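Local coordinates for 2-oxoglutarate carboxylase small subunit (Hydrogenobacter thermophilus, PDB 7KCT), which belongs to the biotin carboxylase family of ATP-grasp proteins and binds ADP, magnesium and bicarbonate, at residues Y161-K166 against L205-Y210; E234-I239 against G442-R447. All coordinates share one frame; numbering follows the deposited sequence.

Contact 1. Residues Y161-K166 against L205-Y210; sequences YPVLLK and LLLEKY. With ADP (adenosine-5'-diphosphate), chain C.
K166 and E208 reach out from neighbouring antiparallel strands on the face that carries the adenine of ADP. The lysine chain bends at chi3 (73°), which brings NZ to the N7 edge of the base, between N7 and the alpha phosphate, and it donates to both. The bond from K166 NZ to ADP O2A is 2.7 Å long. The same ammonium forms a salt bridge with E208, K166 NZ lying 3.1 Å from E208 OE2 and well above the carboxylate plane. A water joins K166 NZ to E208 OE1, which also pairs with K128. With CG between its backbone N and carbonyl carbon (chi1 53°) and the chain extended beyond, E208 brings OE2 within 2.7 Å of ADP N6, in an almost straight bond. L164 CD2 packs against ADP C5 at 3.3 Å, and Y210 CE1 touches ADP C2.

Where the strand pairing runs out, P162, preceded by a cis peptide, offers its carbonyl O to two donors, K209 NZ at 2.8 Å and the Y210 backbone N. On the other face V163 CB meets L207 CD2 at 3.6 Å.

This is the adenine-binding face of an ATP-grasp domain. E208 OE2 at N6 and K166 NZ at N7 read the Hoogsteen edge, while K209 O takes the other N6 hydrogen, on the Watson-Crick side; E208 thus holds both the base and the phosphate-binding lysine.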
ATOM      1  N   TYR A 161      17.592 -38.788  20.783  1.00 43.22           N
ATOM      2  CA  TYR A 161      17.693 -37.391  21.189  1.00 42.16           C
ATOM      3  C   TYR A 161      18.499 -36.593  20.159  1.00 44.82           C
ATOM      4  O   TYR A 161      19.348 -37.148  19.437  1.00 40.95           O
ATOM      5  CB  TYR A 161      18.331 -37.266  22.566  1.00 41.24           C
ATOM      6  CG  TYR A 161      17.470 -37.799  23.693  1.00 41.52           C
ATOM      7  CD1 TYR A 161      17.412 -39.167  23.953  1.00 49.39           C
ATOM      8  CD2 TYR A 161      16.705 -36.958  24.483  1.00 44.25           C
ATOM      9  CE1 TYR A 161      16.624 -39.675  24.994  1.00 46.37           C
ATOM     10  CE2 TYR A 161      15.903 -37.460  25.509  1.00 47.89           C
ATOM     11  CZ  TYR A 161      15.880 -38.818  25.757  1.00 46.75           C
ATOM     12  OH  TYR A 161      15.094 -39.307  26.759  1.00 40.54           O
ATOM     13  N   PRO A 162      18.234 -35.280  20.040  1.00 40.50           N
ATOM     14  CA  PRO A 162      17.214 -34.541  20.806  1.00 42.44           C
ATOM     15  C   PRO A 162      15.772 -34.784  20.324  1.00 34.42           C
ATOM     16  O   PRO A 162      15.591 -35.153  19.177  1.00 35.27           O
ATOM     17  CB  PRO A 162      17.614 -33.079  20.597  1.00 35.99           C
ATOM     18  CG  PRO A 162      18.275 -33.058  19.236  1.00 39.37           C
ATOM     19  CD  PRO A 162      19.019 -34.399  19.151  1.00 38.11           C
ATOM     20  N   VAL A 163      14.791 -34.607  21.205  1.00 36.21           N
ATOM     21  CA  VAL A 163      13.380 -34.732  20.858  1.00 39.46           C
ATOM     22  C   VAL A 163      12.648 -33.509  21.397  1.00 43.60           C
ATOM     23  O   VAL A 163      13.181 -32.741  22.205  1.00 41.16           O
ATOM     24  CB  VAL A 163      12.723 -36.010  21.424  1.00 35.59           C
ATOM     25  CG1 VAL A 163      13.451 -37.242  20.960  1.00 44.51           C
ATOM     26  CG2 VAL A 163      12.638 -35.959  22.945  1.00 39.15           C
ATOM     27  N   LEU A 164      11.398 -33.366  20.959  1.00 36.17           N
ATOM     28  CA  LEU A 164      10.530 -32.242  21.294  1.00 37.10           C
ATOM     29  C   LEU A 164       9.202 -32.773  21.827  1.00 43.19           C
ATOM     30  O   LEU A 164       8.552 -33.591  21.170  1.00 39.13           O
ATOM     31  CB  LEU A 164      10.279 -31.388  20.057  1.00 43.35           C
ATOM     32  CG  LEU A 164       9.683 -30.001  20.205  1.00 45.55           C
ATOM     33  CD1 LEU A 164      10.630 -29.147  21.005  1.00 48.34           C
ATOM     34  CD2 LEU A 164       9.523 -29.458  18.856  1.00 39.13           C
ATOM     35  N   LEU A 165       8.810 -32.334  23.018  1.00 35.85           N
ATOM     36  CA  LEU A 165       7.445 -32.517  23.474  1.00 38.68           C
ATOM     37  C   LEU A 165       6.556 -31.367  22.969  1.00 47.45           C
ATOM     38  O   LEU A 165       6.980 -30.205  22.905  1.00 37.65           O
ATOM     39  CB  LEU A 165       7.420 -32.597  24.991  1.00 35.52           C
ATOM     40  CG  LEU A 165       8.237 -33.685  25.659  1.00 43.48           C
ATOM     41  CD1 LEU A 165       8.253 -33.402  27.145  1.00 47.89           C
ATOM     42  CD2 LEU A 165       7.601 -35.033  25.332  1.00 48.95           C
ATOM     43  N   LYS A 166       5.330 -31.705  22.576  1.00 44.11           N
ATOM     44  CA  LYS A 166       4.362 -30.717  22.104  1.00 40.49           C
ATOM     45  C   LYS A 166       2.976 -31.052  22.643  1.00 50.05           C
ATOM     46  O   LYS A 166       2.592 -32.228  22.694  1.00 42.23           O
ATOM     47  CB  LYS A 166       4.305 -30.688  20.586  1.00 36.64           C
ATOM     48  CG  LYS A 166       5.663 -30.539  19.946  1.00 45.32           C
ATOM     49  CD  LYS A 166       5.685 -30.707  18.430  1.00 38.85           C
ATOM     50  CE  LYS A 166       5.077 -29.545  17.698  1.00 41.48           C
ATOM     51  NZ  LYS A 166       5.366 -29.555  16.228  1.00 32.30           N
ATOM     52  N   LEU A 205       0.289 -34.812  25.392  1.00 45.45           N
ATOM     53  CA  LEU A 205       1.507 -34.461  24.680  1.00 51.94           C
ATOM     54  C   LEU A 205       1.811 -35.511  23.616  1.00 48.71           C
ATOM     55  O   LEU A 205       1.424 -36.673  23.741  1.00 45.26           O
ATOM     56  CB  LEU A 205       2.690 -34.348  25.650  1.00 53.60           C
ATOM     57  CG  LEU A 205       2.462 -33.460  26.882  1.00 52.68           C
ATOM     58  CD1 LEU A 205       3.612 -33.590  27.862  1.00 54.10           C
ATOM     59  CD2 LEU A 205       2.279 -32.047  26.487  1.00 49.89           C
ATOM     60  N   LEU A 206       2.450 -35.069  22.540  1.00 41.99           N
ATOM     61  CA  LEU A 206       3.134 -35.946  21.611  1.00 44.03           C
ATOM     62  C   LEU A 206       4.634 -35.660  21.682  1.00 44.05           C
ATOM     63  O   LEU A 206       5.086 -34.630  22.203  1.00 35.69           O
ATOM     64  CB  LEU A 206       2.598 -35.775  20.186  1.00 39.17           C
ATOM     65  CG  LEU A 206       2.795 -34.467  19.419  1.00 44.56           C
ATOM     66  CD1 LEU A 206       4.236 -34.380  18.916  1.00 47.81           C
ATOM     67  CD2 LEU A 206       1.846 -34.372  18.263  1.00 40.84           C
ATOM     68  N   LEU A 207       5.398 -36.566  21.097  1.00 41.53           N
ATOM     69  CA  LEU A 207       6.847 -36.469  21.067  1.00 36.28           C
ATOM     70  C   LEU A 207       7.279 -36.599  19.627  1.00 38.81           C
ATOM     71  O   LEU A 207       6.783 -37.480  18.922  1.00 44.68           O
ATOM     72  CB  LEU A 207       7.474 -37.570  21.926  1.00 43.53           C
ATOM     73  CG  LEU A 207       8.986 -37.568  22.148  1.00 46.52           C
ATOM     74  CD1 LEU A 207       9.329 -38.520  23.312  1.00 46.82           C
ATOM     75  CD2 LEU A 207       9.697 -37.986  20.918  1.00 43.67           C
ATOM     76  N   GLU A 208       8.182 -35.724  19.178  1.00 27.43           N
ATOM     77  CA  GLU A 208       8.781 -35.915  17.878  1.00 37.70           C
ATOM     78  C   GLU A 208      10.269 -35.576  17.897  1.00 34.37           C
ATOM     79  O   GLU A 208      10.789 -35.005  18.842  1.00 37.50           O
ATOM     80  CB  GLU A 208       8.042 -35.108  16.789  1.00 43.51           C
ATOM     81  CG  GLU A 208       7.853 -33.631  17.027  1.00 43.18           C
ATOM     82  CD  GLU A 208       7.009 -32.966  15.907  1.00 49.22           C
ATOM     83  OE1 GLU A 208       5.997 -33.566  15.470  1.00 48.14           O
ATOM     84  OE2 GLU A 208       7.331 -31.838  15.477  1.00 44.66           O
ATOM     85  N   LYS A 209      10.945 -36.018  16.848  1.00 36.37           N
ATOM     86  CA  LYS A 209      12.358 -35.740  16.677  1.00 39.13           C
ATOM     87  C   LYS A 209      12.547 -34.236  16.658  1.00 41.53           C
ATOM     88  O   LYS A 209      11.849 -33.522  15.928  1.00 34.34           O
ATOM     89  CB  LYS A 209      12.844 -36.350  15.372  1.00 34.52           C
ATOM     90  CG  LYS A 209      14.294 -36.089  15.037  1.00 41.86           C
ATOM     91  CD  LYS A 209      15.204 -36.768  16.030  1.00 43.24           C
ATOM     92  CE  LYS A 209      16.528 -36.034  16.145  1.00 51.71           C
ATOM     93  NZ  LYS A 209      17.241 -36.429  17.376  1.00 49.34           N
ATOM     94  N   TYR A 210      13.446 -33.742  17.490  1.00 36.83           N
ATOM     95  CA  TYR A 210      13.801 -32.337  17.370  1.00 36.89           C
ATOM     96  C   TYR A 210      14.728 -32.150  16.178  1.00 36.80           C
ATOM     97  O   TYR A 210      15.852 -32.678  16.168  1.00 41.73           O
ATOM     98  CB  TYR A 210      14.467 -31.807  18.621  1.00 34.64           C
ATOM     99  CG  TYR A 210      14.814 -30.350  18.431  1.00 39.50           C
ATOM    100  CD1 TYR A 210      13.808 -29.366  18.422  1.00 40.55           C
ATOM    101  CD2 TYR A 210      16.127 -29.949  18.208  1.00 40.98           C
ATOM    102  CE1 TYR A 210      14.119 -28.002  18.243  1.00 40.47           C
ATOM    103  CE2 TYR A 210      16.452 -28.593  18.037  1.00 44.59           C
ATOM    104  CZ  TYR A 210      15.445 -27.627  18.053  1.00 46.66           C
ATOM    105  OH  TYR A 210      15.816 -26.313  17.863  1.00 43.89           O
TER
HETATM  106  PB  ADP C 501       1.973 -24.011  17.364  1.00 42.35           P
HETATM  107  O1B ADP C 501       2.056 -23.391  18.715  1.00 48.07           O
HETATM  108  O2B ADP C 501       2.334 -23.361  16.053  1.00 36.11           O
HETATM  109  O3B ADP C 501       0.834 -24.999  17.195  1.00 55.96           O
HETATM  110  PA  ADP C 501       3.730 -25.740  16.013  1.00 40.42           P
HETATM  111  O1A ADP C 501       3.561 -25.159  14.655  1.00 34.39           O
HETATM  112  O2A ADP C 501       3.884 -27.250  16.110  1.00 45.82           O
HETATM  113  O3A ADP C 501       3.295 -25.270  17.442  1.00 43.42           O
HETATM  114  O5' ADP C 501       5.579 -25.428  16.103  1.00 42.27           O
HETATM  115  C5' ADP C 501       5.940 -24.209  16.849  1.00 44.81           C
HETATM  116  C4' ADP C 501       7.272 -23.857  16.317  1.00 37.70           C
HETATM  117  O4' ADP C 501       8.163 -24.732  17.047  1.00 37.83           O
HETATM  118  C3' ADP C 501       7.419 -24.160  14.873  1.00 41.56           C
HETATM  119  O3' ADP C 501       7.227 -22.976  14.089  1.00 43.70           O
HETATM  120  C2' ADP C 501       8.916 -24.459  14.863  1.00 40.95           C
HETATM  121  O2' ADP C 501       9.728 -23.237  15.048  1.00 40.73           O
HETATM  122  C1' ADP C 501       9.140 -25.226  16.135  1.00 36.34           C
HETATM  123  N9  ADP C 501       8.986 -26.686  15.926  1.00 38.19           N
HETATM  124  C8  ADP C 501       7.820 -27.462  15.874  1.00 33.33           C
HETATM  125  N7  ADP C 501       8.113 -28.777  15.695  1.00 38.58           N
HETATM  126  C5  ADP C 501       9.505 -28.828  15.596  1.00 41.28           C
HETATM  127  C6  ADP C 501      10.412 -29.901  15.404  1.00 40.53           C
HETATM  128  N6  ADP C 501       9.942 -31.168  15.257  1.00 34.82           N
HETATM  129  N1  ADP C 501      11.749 -29.683  15.313  1.00 32.15           N
HETATM  130  C2  ADP C 501      12.120 -28.391  15.484  1.00 38.26           C
HETATM  131  N3  ADP C 501      11.385 -27.284  15.685  1.00 33.62           N
HETATM  132  C4  ADP C 501      10.054 -27.544  15.740  1.00 37.64           C
HETATM  133  O   HOH W   1       3.903 -31.586  15.318  1.00 40.81           O

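Contact 2. Residues E234-I239 against G442-R447; sequences ERDCSI and GKFTTR
F444 and D236 meet because of their first torsions. CG of F444 sits between the backbone N and the carbonyl carbon (chi1 43°), while CG of D236 is anti to its own N, and the two side chains approach from opposite directions. The corner atom F444 CE2 comes to 3.4 Å from D236 OD2. Carboxylate and ring planes are turned 51° apart; OD1 lies in the plane of the ring at its edge, whereas OD2 stands obliquely to it. An aromatic edge facing a carboxylate is probably favourable, since the ring-edge hydrogens carry slight positive charge.

Two other groups of the segment 234-239 pack on the ring. S238 CB stands at its edge, and I239 CD1 lies over one face, 4.2 Å from F444 CG. D236 itself is held by its own chain: OD1 accepts from S238 N at 3.0 Å, nearly along the C-O axis, closing an Asx turn, and from S238 OG at 2.7 Å on the syn side. Its other oxygen, OD2, forms a salt bridge with K215, whose ammonium also bonds F444 O, so one lysine ties both segments together.

The contact joins the end of strand 229-236, in the ATP-grasp region, to the loop linking helices 437-441 and 448-451 in the biotin carboxylase C-terminal region. That loop starts at G442 with a Schellman motif closing the first helix, and T445 OG1 accepts from R447 N in a capping bond at the turn into the second.

Just after T445, the T446 backbone passes close to S238: T446 CA lies 3.2 Å from S238 O in a CA-H...O contact with an angle of 161° at the hydrogen. T446 CG2 rests 3.7 Å from S238 O, and the T446 side chain is also, at its nearest atoms, about 4 Å from the bound ADP.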
ATOM      1  N   GLU A 234       4.355 -21.106  -0.872  1.00 31.33           N
ATOM      2  CA  GLU A 234       4.785 -21.226   0.502  1.00 28.62           C
ATOM      3  C   GLU A 234       5.311 -19.900   1.047  1.00 29.09           C
ATOM      4  O   GLU A 234       5.508 -18.922   0.328  1.00 32.32           O
ATOM      5  CB  GLU A 234       5.839 -22.339   0.630  1.00 38.82           C
ATOM      6  CG  GLU A 234       7.267 -21.967   0.364  1.00 37.93           C
ATOM      7  CD  GLU A 234       7.556 -21.619  -1.057  1.00 34.18           C
ATOM      8  OE1 GLU A 234       8.733 -21.302  -1.298  1.00 41.42           O
ATOM      9  OE2 GLU A 234       6.651 -21.636  -1.927  1.00 36.02           O
ATOM     10  N   ARG A 235       5.469 -19.886   2.358  1.00 33.19           N
ATOM     11  CA  ARG A 235       6.062 -18.777   3.082  1.00 36.97           C
ATOM     12  C   ARG A 235       7.092 -19.340   4.039  1.00 29.56           C
ATOM     13  O   ARG A 235       6.894 -20.405   4.630  1.00 36.25           O
ATOM     14  CB  ARG A 235       5.016 -18.017   3.876  1.00 30.39           C
ATOM     15  CG  ARG A 235       3.799 -17.596   3.064  1.00 33.98           C
ATOM     16  CD  ARG A 235       2.813 -16.868   4.015  1.00 28.21           C
ATOM     17  NE  ARG A 235       1.927 -17.750   4.790  1.00 34.18           N
ATOM     18  CZ  ARG A 235       0.676 -18.096   4.449  1.00 28.90           C
ATOM     19  NH1 ARG A 235       0.126 -17.674   3.324  1.00 27.18           N
ATOM     20  NH2 ARG A 235      -0.042 -18.849   5.274  1.00 34.45           N
ATOM     21  N   ASP A 236       8.158 -18.590   4.243  1.00 34.26           N
ATOM     22  CA  ASP A 236       9.149 -18.894   5.272  1.00 30.06           C
ATOM     23  C   ASP A 236       8.907 -18.016   6.497  1.00 32.01           C
ATOM     24  O   ASP A 236       9.066 -16.793   6.438  1.00 29.79           O
ATOM     25  CB  ASP A 236      10.549 -18.683   4.704  1.00 32.85           C
ATOM     26  CG  ASP A 236      11.633 -19.146   5.656  1.00 35.56           C
ATOM     27  OD1 ASP A 236      11.387 -19.145   6.881  1.00 36.41           O
ATOM     28  OD2 ASP A 236      12.737 -19.484   5.172  1.00 40.50           O
ATOM     29  N   CYS A 237       8.542 -18.637   7.603  1.00 25.37           N
ATOM     30  CA  CYS A 237       8.221 -17.958   8.843  1.00 32.31           C
ATOM     31  C   CYS A 237       9.180 -18.370   9.959  1.00 28.31           C
ATOM     32  O   CYS A 237       8.797 -18.452  11.122  1.00 33.80           O
ATOM     33  CB  CYS A 237       6.764 -18.229   9.221  1.00 34.86           C
ATOM     34  SG  CYS A 237       5.623 -17.963   7.819  1.00 40.45           S
ATOM     35  N   SER A 238      10.467 -18.552   9.632  1.00 34.08           N
ATOM     36  CA  SER A 238      11.413 -19.099  10.609  1.00 25.68           C
ATOM     37  C   SER A 238      11.742 -18.123  11.727  1.00 31.01           C
ATOM     38  O   SER A 238      11.922 -18.540  12.878  1.00 31.87           O
ATOM     39  CB  SER A 238      12.702 -19.538   9.913  1.00 31.68           C
ATOM     40  OG  SER A 238      12.398 -20.517   8.955  1.00 33.56           O
ATOM     41  N   ILE A 239      11.833 -16.827  11.430  1.00 34.79           N
ATOM     42  CA  ILE A 239      12.234 -15.869  12.465  1.00 34.72           C
ATOM     43  C   ILE A 239      11.144 -15.755  13.523  1.00 33.90           C
ATOM     44  O   ILE A 239      10.070 -15.191  13.268  1.00 33.22           O
ATOM     45  CB  ILE A 239      12.574 -14.499  11.867  1.00 33.30           C
ATOM     46  CG1 ILE A 239      13.755 -14.702  10.913  1.00 37.46           C
ATOM     47  CG2 ILE A 239      12.935 -13.552  12.973  1.00 36.06           C
ATOM     48  CD1 ILE A 239      14.210 -13.534  10.112  1.00 41.59           C
ATOM     49  N   GLY A 442      19.822 -14.584   3.091  1.00 47.64           N
ATOM     50  CA  GLY A 442      18.930 -15.726   3.148  1.00 43.40           C
ATOM     51  C   GLY A 442      19.180 -16.727   4.240  1.00 45.50           C
ATOM     52  O   GLY A 442      18.405 -17.699   4.344  1.00 50.49           O
ATOM     53  N   LYS A 443      20.228 -16.515   5.052  1.00 50.67           N
ATOM     54  CA  LYS A 443      20.687 -17.488   6.030  1.00 46.33           C
ATOM     55  C   LYS A 443      20.023 -17.224   7.383  1.00 54.50           C
ATOM     56  O   LYS A 443      20.568 -16.557   8.267  1.00 53.14           O
ATOM     57  CB  LYS A 443      22.212 -17.460   6.073  1.00 52.40           C
ATOM     58  CG  LYS A 443      22.867 -17.437   4.648  1.00 57.46           C
ATOM     59  CD  LYS A 443      24.390 -17.135   4.739  1.00 61.09           C
ATOM     60  CE  LYS A 443      25.162 -17.611   3.446  1.00 70.09           C
ATOM     61  NZ  LYS A 443      24.504 -17.229   2.119  1.00 68.26           N
ATOM     62  N   PHE A 444      18.809 -17.757   7.543  1.00 43.97           N
ATOM     63  CA  PHE A 444      18.138 -17.710   8.829  1.00 40.42           C
ATOM     64  C   PHE A 444      17.416 -19.014   9.092  1.00 36.10           C
ATOM     65  O   PHE A 444      16.835 -19.606   8.177  1.00 38.12           O
ATOM     66  CB  PHE A 444      17.144 -16.515   8.928  1.00 38.35           C
ATOM     67  CG  PHE A 444      16.307 -16.293   7.699  1.00 37.02           C
ATOM     68  CD1 PHE A 444      16.764 -15.472   6.688  1.00 38.61           C
ATOM     69  CD2 PHE A 444      15.074 -16.914   7.542  1.00 40.86           C
ATOM     70  CE1 PHE A 444      16.009 -15.247   5.550  1.00 40.04           C
ATOM     71  CE2 PHE A 444      14.295 -16.685   6.390  1.00 40.14           C
ATOM     72  CZ  PHE A 444      14.769 -15.869   5.396  1.00 40.12           C
ATOM     73  N   THR A 445      17.409 -19.405  10.363  1.00 30.30           N
ATOM     74  CA  THR A 445      16.678 -20.550  10.875  1.00 36.59           C
ATOM     75  C   THR A 445      15.797 -20.095  12.033  1.00 30.70           C
ATOM     76  O   THR A 445      15.794 -18.922  12.421  1.00 33.24           O
ATOM     77  CB  THR A 445      17.625 -21.667  11.361  1.00 30.99           C
ATOM     78  OG1 THR A 445      18.139 -21.321  12.649  1.00 37.34           O
ATOM     79  CG2 THR A 445      18.745 -21.925  10.392  1.00 35.73           C
ATOM     80  N   THR A 446      15.058 -21.028  12.621  1.00 31.03           N
ATOM     81  CA  THR A 446      14.208 -20.657  13.757  1.00 30.70           C
ATOM     82  C   THR A 446      14.993 -20.233  14.982  1.00 34.03           C
ATOM     83  O   THR A 446      14.404 -19.621  15.889  1.00 33.21           O
ATOM     84  CB  THR A 446      13.293 -21.821  14.144  1.00 37.74           C
ATOM     85  OG1 THR A 446      14.094 -22.954  14.504  1.00 34.88           O
ATOM     86  CG2 THR A 446      12.434 -22.171  12.946  1.00 33.53           C
ATOM     87  N   ARG A 447      16.300 -20.519  15.007  1.00 34.52           N
ATOM     88  CA  ARG A 447      17.242 -20.118  16.046  1.00 40.30           C
ATOM     89  C   ARG A 447      17.792 -18.711  15.801  1.00 41.83           C
ATOM     90  O   ARG A 447      18.589 -18.212  16.606  1.00 37.80           O
ATOM     91  CB  ARG A 447      18.428 -21.112  16.085  1.00 42.93           C
ATOM     92  CG  ARG A 447      18.048 -22.617  16.059  1.00 44.81           C
ATOM     93  CD  ARG A 447      17.005 -22.989  17.120  1.00 35.26           C
ATOM     94  NE  ARG A 447      17.383 -22.560  18.463  1.00 53.02           N
ATOM     95  CZ  ARG A 447      18.099 -23.282  19.324  1.00 60.96           C
ATOM     96  NH1 ARG A 447      18.530 -24.490  18.987  1.00 58.13           N
ATOM     97  NH2 ARG A 447      18.383 -22.779  20.521  1.00 57.47           N
TER

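Overall arrangement
Contact 1 closes in the chain before contact 2 opens, and their centres stand about 20 Å apart. They still meet directly: Y210 of 205-210 packs against R447 of 442-447, with Y210 OH 3.5 Å from R447 NH1. Both also contribute to one ADP pocket, contact 1 through L164, K166, E208, K209 and Y210, and contact 2 through T446. H216 and Q240 bond the same nucleotide; H216 N is bound by S238 OG, and Q240 NE2 by C237 O, linking segment 234-239 to the site. Measured between nearest atoms, the K166 side chain is about 7 Å from a bound magnesium, and the T446 side chain about 11 Å from a magnesium.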